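Local atomic coordinates of conserved protein (Methanothermobacter thermautotrophicus, PDB entry 3BEY), a protein that is of unknown function but belongs to the carboxymuconolactone decarboxylase family of AhpD-like proteins and may have peroxiredoxin activity. Residues L71-A74 against A75-A79. Sequence-based numbering, arbitrary orientation.
Sequences LAEA and AAVAA
Glu73 reaches the side chains of Ala76 and Val77, three and four residues further along helix 68-90, in a local contact between successive turns. The glutamate holds CG anti to the backbone N (chi1 165°) and then bends at chi2 (60°), which leans the carboxylate toward the next turn while the chain still projects outward. There its two oxygens come alongside different methyl groups: OE1 lies 3.8 Å from Ala76 CB, and OE2 lies 3.9 Å from Val77 CG2. Both are van der Waals contacts; at the second, the Glu73 and Val77 side chains run at a slant to each other. Val77 keeps CG2 anti to its own carbonyl carbon, a setting that turns this methyl back against the preceding turn, 3.3 Å from Glu73 O.

The backbone supplies the regular i to i+4 ladder of an alpha helix. Ala76 N donates to Ala72 O at 2.9 Å, and Ala75 N reaches Leu71 O at 3.1 Å with an N-H...O angle of 158°. Further on, Val77 N bonds to Glu73 O and Ala78 N to Ala74 O; the latter carbonyl also takes a weak second bond from Val77 N. Small alanine methyls lie close against this ladder, Ala76 CB being 3.4 Å from Ala72 O.

Such a slim, alanine-rich helix can be approached closely from several sides. Leu71, Ala74 and Ala78 face helix 34-47 of the same chain, and Leu71 also meets helix 51-62. Three other subunits of the six-chain assembly also pack on this stretch: Val77 on Ser41 of a second subunit, Ala75 on Ala90 of a third, and Ala76 on Leu12 of a fourth.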
ATOM      1  N   LEU D  71      10.504  15.448  14.118  1.00 32.43           N
ATOM      2  CA  LEU D  71       9.559  14.985  13.125  1.00 31.16           C
ATOM      3  C   LEU D  71      10.271  14.172  12.037  1.00 31.77           C
ATOM      4  O   LEU D  71       9.761  13.144  11.579  1.00 30.19           O
ATOM      5  CB  LEU D  71       8.851  16.191  12.516  1.00 31.39           C
ATOM      6  CG  LEU D  71       7.330  16.250  12.614  1.00 33.22           C
ATOM      7  CD1 LEU D  71       6.854  15.833  14.001  1.00 32.06           C
ATOM      8  CD2 LEU D  71       6.880  17.667  12.284  1.00 35.34           C
ATOM      9  N   ALA D  72      11.455  14.628  11.631  1.00 31.51           N
ATOM     10  CA  ALA D  72      12.217  13.930  10.602  1.00 30.05           C
ATOM     11  C   ALA D  72      12.636  12.548  11.087  1.00 30.74           C
ATOM     12  O   ALA D  72      12.793  11.625  10.288  1.00 30.70           O
ATOM     13  CB  ALA D  72      13.442  14.737  10.212  1.00 30.45           C
ATOM     14  N   GLU D  73      12.827  12.417  12.399  1.00 30.71           N
ATOM     15  CA  GLU D  73      13.217  11.148  13.008  1.00 30.74           C
ATOM     16  C   GLU D  73      12.023  10.210  13.015  1.00 29.53           C
ATOM     17  O   GLU D  73      12.176   9.001  12.865  1.00 31.46           O
ATOM     18  CB  GLU D  73      13.711  11.378  14.436  1.00 31.60           C
ATOM     19  CG  GLU D  73      13.820  10.118  15.296  1.00 33.33           C
ATOM     20  CD  GLU D  73      14.781   9.077  14.732  1.00 35.08           C
ATOM     21  OE1 GLU D  73      15.438   9.344  13.699  1.00 34.89           O
ATOM     22  OE2 GLU D  73      14.870   7.985  15.334  1.00 33.42           O
ATOM     23  N   ALA D  74      10.837  10.780  13.199  1.00 28.58           N
ATOM     24  CA  ALA D  74       9.605  10.012  13.201  1.00 27.28           C
ATOM     25  C   ALA D  74       9.442   9.395  11.821  1.00 27.23           C
ATOM     26  O   ALA D  74       9.100   8.226  11.693  1.00 27.06           O
ATOM     27  CB  ALA D  74       8.417  10.919  13.512  1.00 26.52           C
ATOM     28  N   ALA D  75       9.691  10.191  10.786  1.00 26.57           N
ATOM     29  CA  ALA D  75       9.583   9.708   9.413  1.00 26.16           C
ATOM     30  C   ALA D  75      10.637   8.642   9.154  1.00 25.00           C
ATOM     31  O   ALA D  75      10.349   7.602   8.558  1.00 25.65           O
ATOM     32  CB  ALA D  75       9.758  10.864   8.425  1.00 25.68           C
ATOM     33  N   ALA D  76      11.858   8.914   9.601  1.00 23.39           N
ATOM     34  CA  ALA D  76      12.973   7.990   9.437  1.00 22.31           C
ATOM     35  C   ALA D  76      12.611   6.588   9.932  1.00 21.06           C
ATOM     36  O   ALA D  76      13.041   5.588   9.352  1.00 19.37           O
ATOM     37  CB  ALA D  76      14.187   8.505  10.188  1.00 23.88           C
ATOM     38  N   VAL D  77      11.835   6.519  11.009  1.00 18.17           N
ATOM     39  CA  VAL D  77      11.421   5.230  11.547  1.00 19.02           C
ATOM     40  C   VAL D  77      10.382   4.609  10.607  1.00 20.43           C
ATOM     41  O   VAL D  77      10.324   3.385  10.453  1.00 20.10           O
ATOM     42  CB  VAL D  77      10.816   5.380  12.970  1.00 18.09           C
ATOM     43  CG1 VAL D  77      10.321   4.028  13.474  1.00 19.07           C
ATOM     44  CG2 VAL D  77      11.866   5.937  13.925  1.00 17.03           C
ATOM     45  N   ALA D  78       9.559   5.454   9.986  1.00 19.23           N
ATOM     46  CA  ALA D  78       8.555   4.964   9.056  1.00 21.00           C
ATOM     47  C   ALA D  78       9.284   4.318   7.884  1.00 21.51           C
ATOM     48  O   ALA D  78       8.878   3.266   7.392  1.00 21.82           O
ATOM     49  CB  ALA D  78       7.674   6.113   8.553  1.00 20.41           C
ATOM     50  N   ALA D  79      10.364   4.964   7.451  1.00 21.32           N
ATOM     51  CA  ALA D  79      11.171   4.489   6.336  1.00 21.03           C
ATOM     52  C   ALA D  79      11.816   3.144   6.666  1.00 20.95           C
ATOM     53  O   ALA D  79      11.847   2.233   5.838  1.00 19.12           O
ATOM     54  CB  ALA D  79      12.239   5.518   6.010  1.00 20.70           C
TER